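Local coordinates for thioredoxin reductase (Streptomyces clavuligerus, PDB 4NTD), which binds FAD and is thought to form disulfide bonds in natural products such as holomycin, although it is classed with NADPH-dependent thioredoxin reductases, at residues E100-E105 against V122-G127; G29-V34 against V128-R133; G42-L47 against M311-A316. All blocks are in the same frame, centred on the assembly; numbering follows the deposited sequence.

Contact 1. Residues E100-E105 against V122-G127. With FAD (flavin-adenine dinucleotide), chain C.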
loop_
_atom_site.group_PDB
_atom_site.type_symbol
_atom_site.label_atom_id
_atom_site.label_comp_id
_atom_site.label_asym_id
_atom_site.label_seq_id
_atom_site.Cartn_x
_atom_site.Cartn_y
_atom_site.Cartn_z
ATOM N N GLU A 100 12.157 -12.944 14.555
ATOM C CA GLU A 100 11.970 -14.359 14.853
ATOM C C GLU A 100 10.569 -14.829 14.480
ATOM O O GLU A 100 9.598 -14.096 14.649
ATOM C CB GLU A 100 12.257 -14.612 16.328
ATOM C CG GLU A 100 13.713 -14.369 16.685
ATOM C CD GLU A 100 13.998 -14.576 18.153
ATOM O OE1 GLU A 100 13.633 -13.693 18.958
ATOM O OE2 GLU A 100 14.593 -15.615 18.503
ATOM N N PHE A 101 10.484 -16.054 13.964
ATOM C CA PHE A 101 9.224 -16.635 13.505
ATOM C C PHE A 101 8.793 -17.806 14.382
ATOM O O PHE A 101 9.612 -18.644 14.773
ATOM C CB PHE A 101 9.361 -17.147 12.070
ATOM C CG PHE A 101 9.288 -16.077 11.019
ATOM C CD1 PHE A 101 8.068 -15.729 10.448
ATOM C CD2 PHE A 101 10.438 -15.443 10.573
ATOM C CE1 PHE A 101 7.998 -14.752 9.468
ATOM C CE2 PHE A 101 10.375 -14.467 9.591
ATOM C CZ PHE A 101 9.153 -14.120 9.037
ATOM N N ILE A 102 7.496 -17.855 14.673
ATOM C CA ILE A 102 6.864 -19.020 15.274
ATOM C C ILE A 102 5.696 -19.427 14.382
ATOM O O ILE A 102 4.872 -18.580 14.018
ATOM C CB ILE A 102 6.313 -18.711 16.685
ATOM C CG1 ILE A 102 7.439 -18.247 17.617
ATOM C CG2 ILE A 102 5.606 -19.934 17.268
ATOM C CD1 ILE A 102 6.963 -17.770 18.975
ATOM N N ARG A 103 5.630 -20.703 14.011
ATOM C CA ARG A 103 4.444 -21.221 13.340
ATOM C C ARG A 103 3.475 -21.721 14.403
ATOM O O ARG A 103 3.713 -22.749 15.031
ATOM C CB ARG A 103 4.776 -22.342 12.359
ATOM C CG ARG A 103 3.552 -22.811 11.587
ATOM C CD ARG A 103 3.866 -23.930 10.612
ATOM N NE ARG A 103 2.644 -24.552 10.100
ATOM C CZ ARG A 103 2.182 -24.380 8.866
ATOM N NH1 ARG A 103 2.851 -23.618 8.013
ATOM N NH2 ARG A 103 1.063 -24.980 8.480
ATOM N N GLY A 104 2.392 -20.977 14.603
ATOM C CA GLY A 104 1.400 -21.291 15.621
ATOM C C GLY A 104 0.211 -20.360 15.511
ATOM O O GLY A 104 0.130 -19.552 14.583
ATOM N N GLU A 105 -0.708 -20.472 16.466
ATOM C CA GLU A 105 -1.942 -19.695 16.455
ATOM C C GLU A 105 -2.080 -18.902 17.746
ATOM O O GLU A 105 -2.072 -19.475 18.835
ATOM C CB GLU A 105 -3.155 -20.618 16.281
ATOM C CG GLU A 105 -4.482 -19.870 16.188
ATOM C CD GLU A 105 -5.685 -20.776 15.984
ATOM O OE1 GLU A 105 -5.513 -21.964 15.643
ATOM O OE2 GLU A 105 -6.821 -20.288 16.163
ATOM N N VAL A 122 0.725 -11.810 24.676
ATOM C CA VAL A 122 0.227 -12.578 23.538
ATOM C C VAL A 122 0.321 -14.056 23.902
ATOM O O VAL A 122 1.394 -14.532 24.267
ATOM C CB VAL A 122 1.053 -12.285 22.270
ATOM C CG1 VAL A 122 0.589 -13.146 21.103
ATOM C CG2 VAL A 122 0.961 -10.807 21.912
ATOM N N ARG A 123 -0.802 -14.766 23.802
ATOM C CA ARG A 123 -0.877 -16.174 24.198
ATOM C C ARG A 123 -1.228 -17.054 23.000
ATOM O O ARG A 123 -2.150 -16.745 22.240
ATOM C CB ARG A 123 -1.907 -16.358 25.321
ATOM C CG ARG A 123 -1.597 -15.550 26.577
ATOM C CD ARG A 123 -2.611 -15.779 27.690
ATOM N NE ARG A 123 -2.265 -15.029 28.896
ATOM C CZ ARG A 123 -2.871 -13.914 29.291
ATOM N NH1 ARG A 123 -3.873 -13.411 28.584
ATOM N NH2 ARG A 123 -2.479 -13.302 30.401
ATOM N N LEU A 124 -0.482 -18.148 22.837
ATOM C CA LEU A 124 -0.688 -19.088 21.735
ATOM C C LEU A 124 -1.481 -20.305 22.188
ATOM O O LEU A 124 -1.461 -20.670 23.366
ATOM C CB LEU A 124 0.652 -19.572 21.170
ATOM C CG LEU A 124 1.398 -18.671 20.185
ATOM C CD1 LEU A 124 1.792 -17.350 20.824
ATOM C CD2 LEU A 124 2.625 -19.398 19.653
ATOM N N VAL A 125 -2.158 -20.941 21.236
ATOM C CA VAL A 125 -2.755 -22.252 21.465
ATOM C C VAL A 125 -1.620 -23.196 21.866
ATOM O O VAL A 125 -0.589 -23.252 21.194
ATOM C CB VAL A 125 -3.468 -22.793 20.205
ATOM C CG1 VAL A 125 -3.987 -24.206 20.445
ATOM C CG2 VAL A 125 -4.612 -21.874 19.794
ATOM N N GLY A 126 -1.800 -23.908 22.975
ATOM C CA GLY A 126 -0.752 -24.769 23.519
ATOM C C GLY A 126 -0.146 -24.247 24.810
ATOM O O GLY A 126 0.364 -25.030 25.609
ATOM N N GLY A 127 -0.176 -22.929 25.009
ATOM C CA GLY A 127 0.246 -22.335 26.282
ATOM C C GLY A 127 1.398 -21.343 26.249
ATOM O O GLY A 127 1.625 -20.642 27.235
HETATM P PA FAD C . -3.140 -13.219 4.360
HETATM O O1A FAD C . -2.231 -13.226 3.159
HETATM O O2A FAD C . -4.389 -14.058 4.315
HETATM O O5B FAD C . -2.277 -13.672 5.633
HETATM C C5B FAD C . -2.877 -13.749 6.920
HETATM C C4B FAD C . -2.058 -14.710 7.764
HETATM O O4B FAD C . -2.480 -14.625 9.122
HETATM C C3B FAD C . -2.238 -16.165 7.334
HETATM O O3B FAD C . -0.975 -16.748 6.986
HETATM C C2B FAD C . -2.862 -16.850 8.539
HETATM O O2B FAD C . -2.373 -18.182 8.725
HETATM C C1B FAD C . -2.456 -15.938 9.684
HETATM N N9A FAD C . -3.320 -15.957 10.885
HETATM C C8A FAD C . -4.646 -15.731 10.932
HETATM N N7A FAD C . -5.094 -15.801 12.209
HETATM C C5A FAD C . -4.038 -16.068 12.997
HETATM C C6A FAD C . -3.806 -16.268 14.442
HETATM N N6A FAD C . -4.836 -16.199 15.314
HETATM N N1A FAD C . -2.541 -16.525 14.852
HETATM C C2A FAD C . -1.506 -16.600 13.988
HETATM N N3A FAD C . -1.650 -16.423 12.660
HETATM C C4A FAD C . -2.867 -16.161 12.119
HETATM N N1 FAD C . -4.399 -10.828 -4.480
HETATM C C2 FAD C . -3.528 -10.378 -5.412
HETATM O O2 FAD C . -2.989 -9.269 -5.221
HETATM N N3 FAD C . -3.231 -11.076 -6.524
HETATM C C4 FAD C . -3.777 -12.278 -6.779
HETATM O O4 FAD C . -3.485 -12.900 -7.820
HETATM C C4X FAD C . -4.733 -12.851 -5.802
HETATM N N5 FAD C . -5.336 -14.054 -5.973
HETATM C C5X FAD C . -6.218 -14.523 -5.050
HETATM C C6 FAD C . -6.820 -15.761 -5.250
HETATM C C7 FAD C . -7.726 -16.274 -4.326
HETATM C C7M FAD C . -8.369 -17.619 -4.564
HETATM C C8 FAD C . -8.054 -15.493 -3.107
HETATM C C8M FAD C . -9.039 -16.024 -2.097
HETATM C C9 FAD C . -7.457 -14.254 -2.899
HETATM C C9A FAD C . -6.548 -13.733 -3.825
HETATM N N10 FAD C . -5.922 -12.474 -3.636
HETATM C C10 FAD C . -5.016 -12.023 -4.610
HETATM C "C1'" FAD C . -6.164 -11.623 -2.463
HETATM C "C2'" FAD C . -5.141 -11.970 -1.381
HETATM O "O2'" FAD C . -5.485 -13.235 -0.798
HETATM C "C3'" FAD C . -5.087 -10.907 -0.285
HETATM O "O3'" FAD C . -4.816 -9.631 -0.877
HETATM C "C4'" FAD C . -4.014 -11.183 0.769
HETATM O "O4'" FAD C . -4.077 -12.535 1.235
HETATM C "C5'" FAD C . -4.165 -10.264 1.974
HETATM O "O5'" FAD C . -2.956 -10.294 2.728
HETATM P P FAD C . -2.968 -10.287 4.334
HETATM O O1P FAD C . -3.984 -9.286 4.811
HETATM O O2P FAD C . -1.533 -10.196 4.786
HETATM O O3P FAD C . -3.604 -11.720 4.750
HETATM O O HOH W 1 -0.067 -22.561 18.421
#

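Contact 2. Residues G29-V34 against V128-R133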
loop_
_atom_site.group_PDB
_atom_site.type_symbol
_atom_site.label_atom_id
_atom_site.label_comp_id
_atom_site.label_asym_id
_atom_site.label_seq_id
_atom_site.Cartn_x
_atom_site.Cartn_y
_atom_site.Cartn_z
ATOM N N GLY A 29 16.472 -8.138 26.234
ATOM C CA GLY A 29 16.213 -6.766 25.793
ATOM C C GLY A 29 14.739 -6.374 25.784
ATOM O O GLY A 29 14.411 -5.185 25.778
ATOM N N GLY A 30 13.853 -7.370 25.782
ATOM C CA GLY A 30 12.411 -7.144 25.692
ATOM C C GLY A 30 11.959 -7.167 24.244
ATOM O O GLY A 30 12.685 -6.716 23.356
ATOM N N ILE A 31 10.763 -7.699 24.005
ATOM C CA ILE A 31 10.186 -7.752 22.661
ATOM C C ILE A 31 9.430 -6.450 22.409
ATOM O O ILE A 31 8.636 -6.014 23.248
ATOM C CB ILE A 31 9.242 -8.964 22.503
ATOM C CG1 ILE A 31 10.027 -10.271 22.690
ATOM C CG2 ILE A 31 8.555 -8.948 21.141
ATOM C CD1 ILE A 31 9.161 -11.464 23.032
ATOM N N ASP A 32 9.685 -5.829 21.259
ATOM C CA ASP A 32 9.065 -4.549 20.921
ATOM C C ASP A 32 7.726 -4.727 20.218
ATOM O O ASP A 32 6.759 -4.033 20.537
ATOM C CB ASP A 32 10.000 -3.717 20.043
ATOM C CG ASP A 32 11.253 -3.282 20.775
ATOM O OD1 ASP A 32 11.132 -2.740 21.894
ATOM O OD2 ASP A 32 12.358 -3.475 20.228
ATOM N N VAL A 33 7.674 -5.644 19.253
ATOM C CA VAL A 33 6.463 -5.864 18.463
ATOM C C VAL A 33 6.218 -7.349 18.216
ATOM O O VAL A 33 7.137 -8.086 17.857
ATOM C CB VAL A 33 6.534 -5.157 17.088
ATOM C CG1 VAL A 33 5.162 -5.148 16.422
ATOM C CG2 VAL A 33 7.064 -3.737 17.229
ATOM N N VAL A 34 4.976 -7.778 18.424
ATOM C CA VAL A 34 4.520 -9.076 17.942
ATOM C C VAL A 34 3.591 -8.840 16.755
ATOM O O VAL A 34 2.598 -8.114 16.862
ATOM C CB VAL A 34 3.807 -9.901 19.035
ATOM C CG1 VAL A 34 3.213 -11.176 18.443
ATOM C CG2 VAL A 34 4.779 -10.253 20.149
ATOM N N VAL A 128 2.136 -21.280 25.143
ATOM C CA VAL A 128 3.268 -20.352 25.036
ATOM C C VAL A 128 2.768 -18.906 25.047
ATOM O O VAL A 128 1.809 -18.572 24.349
ATOM C CB VAL A 128 4.116 -20.617 23.770
ATOM C CG1 VAL A 128 5.141 -19.508 23.551
ATOM C CG2 VAL A 128 4.814 -21.967 23.873
ATOM N N ALA A 129 3.415 -18.063 25.851
ATOM C CA ALA A 129 3.062 -16.646 25.939
ATOM C C ALA A 129 4.286 -15.751 25.761
ATOM O O ALA A 129 5.408 -16.146 26.094
ATOM C CB ALA A 129 2.383 -16.346 27.268
ATOM N N LEU A 130 4.047 -14.553 25.227
ATOM C CA LEU A 130 5.078 -13.532 25.024
ATOM C C LEU A 130 4.587 -12.197 25.569
ATOM O O LEU A 130 3.401 -11.884 25.463
ATOM C CB LEU A 130 5.361 -13.319 23.536
ATOM C CG LEU A 130 5.592 -14.500 22.596
ATOM C CD1 LEU A 130 4.281 -15.021 22.028
ATOM C CD2 LEU A 130 6.517 -14.061 21.471
ATOM N N SER A 131 5.506 -11.406 26.119
ATOM C CA SER A 131 5.226 -10.026 26.512
ATOM C C SER A 131 5.833 -9.087 25.472
ATOM O O SER A 131 6.961 -9.298 25.037
ATOM C CB SER A 131 5.817 -9.735 27.890
ATOM O OG SER A 131 5.475 -8.432 28.327
ATOM N N THR A 132 5.085 -8.057 25.078
ATOM C CA THR A 132 5.519 -7.141 24.019
ATOM C C THR A 132 5.015 -5.712 24.238
ATOM O O THR A 132 3.993 -5.497 24.890
ATOM C CB THR A 132 5.061 -7.650 22.631
ATOM O OG1 THR A 132 5.575 -6.796 21.599
ATOM C CG2 THR A 132 3.536 -7.713 22.532
ATOM N N ARG A 133 5.735 -4.739 23.683
ATOM C CA ARG A 133 5.333 -3.335 23.789
ATOM C C ARG A 133 4.173 -2.998 22.851
ATOM O O ARG A 133 3.321 -2.176 23.191
ATOM C CB ARG A 133 6.518 -2.405 23.505
ATOM C CG ARG A 133 7.669 -2.562 24.484
ATOM C CD ARG A 133 8.827 -1.639 24.141
ATOM N NE ARG A 133 8.531 -0.244 24.452
ATOM C CZ ARG A 133 9.322 0.785 24.144
ATOM N NH1 ARG A 133 10.466 0.596 23.496
ATOM N NH2 ARG A 133 8.957 2.016 24.477
HETATM O O HOH W 2 9.377 -8.719 26.272
#

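Contact 3. Residues G42-L47 against M311-A316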
loop_
_atom_site.group_PDB
_atom_site.type_symbol
_atom_site.label_atom_id
_atom_site.label_comp_id
_atom_site.label_asym_id
_atom_site.label_seq_id
_atom_site.Cartn_x
_atom_site.Cartn_y
_atom_site.Cartn_z
ATOM N N GLY A 42 1.678 -8.557 7.354
ATOM C CA GLY A 42 2.538 -8.769 8.508
ATOM C C GLY A 42 4.014 -8.794 8.149
ATOM O O GLY A 42 4.843 -8.257 8.882
ATOM N N LEU A 43 4.348 -9.413 7.020
ATOM C CA LEU A 43 5.749 -9.508 6.604
ATOM C C LEU A 43 6.363 -8.145 6.303
ATOM O O LEU A 43 7.487 -7.874 6.727
ATOM C CB LEU A 43 5.919 -10.436 5.397
ATOM C CG LEU A 43 5.834 -11.940 5.680
ATOM C CD1 LEU A 43 5.820 -12.710 4.369
ATOM C CD2 LEU A 43 6.975 -12.412 6.571
ATOM N N ASN A 44 5.647 -7.284 5.585
ATOM C CA ASN A 44 6.218 -5.973 5.262
ATOM C C ASN A 44 6.285 -5.072 6.501
ATOM O O ASN A 44 7.194 -4.247 6.615
ATOM C CB ASN A 44 5.497 -5.291 4.090
ATOM C CG ASN A 44 6.448 -4.496 3.198
ATOM O OD1 ASN A 44 6.382 -4.577 1.970
ATOM N ND2 ASN A 44 7.345 -3.730 3.814
ATOM N N ALA A 45 5.349 -5.237 7.435
ATOM C CA ALA A 45 5.439 -4.542 8.721
ATOM C C ALA A 45 6.703 -4.973 9.470
ATOM O O ALA A 45 7.475 -4.133 9.935
ATOM C CB ALA A 45 4.199 -4.802 9.568
ATOM N N ALA A 46 6.915 -6.283 9.567
ATOM C CA ALA A 46 8.089 -6.834 10.250
ATOM C C ALA A 46 9.405 -6.427 9.584
ATOM O O ALA A 46 10.396 -6.172 10.269
ATOM C CB ALA A 46 7.992 -8.351 10.333
ATOM N N LEU A 47 9.409 -6.370 8.253
ATOM C CA LEU A 47 10.607 -6.001 7.498
ATOM C C LEU A 47 11.092 -4.602 7.883
ATOM O O LEU A 47 12.269 -4.411 8.200
ATOM C CB LEU A 47 10.332 -6.076 5.991
ATOM C CG LEU A 47 11.453 -5.649 5.036
ATOM C CD1 LEU A 47 12.743 -6.402 5.323
ATOM C CD2 LEU A 47 11.024 -5.854 3.591
ATOM N N MET A 311 0.283 -1.305 3.370
ATOM C CA MET A 311 -0.237 -0.897 4.668
ATOM C C MET A 311 0.603 -1.451 5.825
ATOM O O MET A 311 0.657 -0.839 6.893
ATOM C CB MET A 311 -1.711 -1.271 4.795
ATOM C CG MET A 311 -2.617 -0.363 3.975
ATOM S SD MET A 311 -2.412 1.377 4.411
ATOM C CE MET A 311 -2.541 1.263 6.194
ATOM N N GLY A 312 1.271 -2.586 5.613
ATOM C CA GLY A 312 2.243 -3.091 6.585
ATOM C C GLY A 312 3.397 -2.121 6.783
ATOM O O GLY A 312 3.788 -1.830 7.913
ATOM N N SER A 313 3.925 -1.602 5.677
ATOM C CA SER A 313 4.985 -0.600 5.733
ATOM C C SER A 313 4.511 0.676 6.438
ATOM O O SER A 313 5.226 1.226 7.277
ATOM C CB SER A 313 5.491 -0.270 4.326
ATOM O OG SER A 313 6.556 0.664 4.375
ATOM N N ALA A 314 3.306 1.136 6.102
ATOM C CA ALA A 314 2.748 2.347 6.713
ATOM C C ALA A 314 2.547 2.185 8.221
ATOM O O ALA A 314 2.800 3.112 8.991
ATOM C CB ALA A 314 1.443 2.736 6.037
ATOM N N ALA A 315 2.099 1.003 8.638
ATOM C CA ALA A 315 1.938 0.701 10.060
ATOM C C ALA A 315 3.280 0.722 10.787
ATOM O O ALA A 315 3.393 1.300 11.868
ATOM C CB ALA A 315 1.251 -0.645 10.243
ATOM N N ALA A 316 4.293 0.104 10.182
ATOM C CA ALA A 316 5.643 0.076 10.757
ATOM C C ALA A 316 6.207 1.487 10.950
ATOM O O ALA A 316 6.792 1.794 11.989
ATOM C CB ALA A 316 6.570 -0.742 9.874
#

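Contact 1. Residues E100-E105 against V122-G127
Glu105 O meets the backbone of Leu124 and Val125 where two sheets of the FAD-binding, Rossmann-type fold join. Strand 100-103 is an outermost strand of the parallel sheet. Gly104 and Glu105 lead from it into strand 106-112, the first of the antiparallel three-stranded sheet that also holds strand 119-124. The tight part is centred on Glu105 O. Val125 N donates to it at 2.8 Å, with an N-H...O angle of 165°, and lies almost in line with the carbonyl bond. Leu124 CA adds a CA-H...O contact to Glu105 O at 3.2 Å. Leu124 also starts a type II turn, closed by the bond from Gly127 N to Leu124 O. In the buried side chain of Leu124, CD2 meets Ile102 CG2 at 3.9 Å, and Leu124 continues onto Val59 and Leu130. Gly104 has no side chain to compete there; a CB would come tight against Leu124 CD2.

The other side is looser and open to solvent. Val125 CG2 lies alongside Glu105, 3.6 Å from its O and 4.0 Å from its CB, and both residues are exposed. A water bridges the backbones here, accepting from Glu105 N and donating to Val125 O. Glu105 has CG anti to its backbone N (chi1 -177°), with the chain extended beyond, and this brings CG over the amino group of the adenine of FAD. Gly104 and Glu105 lie on one side of the adenine plane, along its C2A-N1A-N6A rim: Gly104 O is 3.4 Å from C2A, Glu105 CA is 3.6 Å from N1A, and Glu105 CG stands 3.8 Å from the amino nitrogen N6A.

Contact 2. Residues G29-V34 against V128-R133
Thr132 holds OG1 anti to its backbone N (chi1 -176°), which places CG2 between the N and the carbonyl carbon, against Val34. Val34 CG2 comes within 3.6 Å of Thr132 CB, while Thr132 OG1 hydrogen-bonds to Arg134 O. Ile31 sets CG1 beside its N (chi1 -62°), and CD1 runs out to Leu130 CD2 at 4.0 Å. With an alanine in place of Ile31, CG1 and CD1 are lost, and Leu130 CD2 would probably face a gap. Ile31 CB packs on Ser131 O at 3.4 Å. Strand 31-34 belongs to the parallel Rossmann sheet and strand 129-132 edges the antiparallel one. Their axes pass 6.0 Å apart at 112°. The chain turns a corner at Arg133 to enter strand 134-137, which pairs with strand 31-36. At that corner Arg133 N donates to Ile31 O at 3.2 Å, tilted out of the carbonyl plane. The Arg133 chain bends at chi3 and lies beside Asp32. Their salt bridge is long, with Asp32 OD1 3.8 Å from Arg133 NH1. Each has other partners: Asp32 OD2 takes Arg55 N, and Arg133 NH2 reaches Glu326 and Asp327. One water accepts from Ile31 N and donates to Ser131 O, each at 2.8 Å.

Contact 3. Residues G42-L47 against M311-A316
The Asn44 amide turns one face to Ser313, whose CB sits above ND2 at 4.0 Å. The polar atoms of this amide are used by the second subunit: ND2 donates to Gly74 O and OD1 accepts from Leu76 N, both of that subunit. Those two bonds should fix the rotation of the amide. Asn44 chi1, at -144°, stands off the usual staggered positions, in keeping with an amide held by that subunit. The second flat group is the peptide between Gly312 and Ser313. Ala45 lies over its face, with Ala45 CA 3.3 Å from Gly312 O in a CA-H...O contact and Ala45 CB 3.4 Å from the same oxygen. Helix 40-51 follows the first strand of the Rossmann fold, and its Gly42 fits the glycine-rich GxGxxG pattern that receives FAD in such folds. Helix 305-338 passes beside it. The segment axes approach to 7.0 Å and cross at -36°. Small residues allow this closeness. At the nearest point Ala45 CA and Gly312 CA are 4.1 Å apart, and a CB on Gly312 would clash with Ala45 N. No hydrogen bond links the two segments. One turn further along, Ala316 CB rests 3.5 Å from Ala45 O, and it also packs on Val48 and Leu49.

Contacts 1 and 2 adjoin, with centres 12 Å apart. Strands 119-124 and 129-132 are neighbours in the antiparallel sheet, and Val122 N probably hydrogen-bonds to Leu130 O at 2.8 Å. Leu124 CD1 packs on Leu130 CD1 at 3.6 Å. Contact 3 lies 19 Å from contact 1 between centres, yet Phe101 CZ touches Leu43 CD2 at 3.7 Å. Contacts 2 and 3 do not touch; strand 31-36 leads into helix 40-51. Contact 1 borders the adenine of FAD. The side chain of Val34 in contact 2 is about 8 Å from FAD; in contact 3 Gly42 N comes to 4.4 Å from FAD O2P, and the side chain of Ser313 is about 9 Å from a bound glutathione.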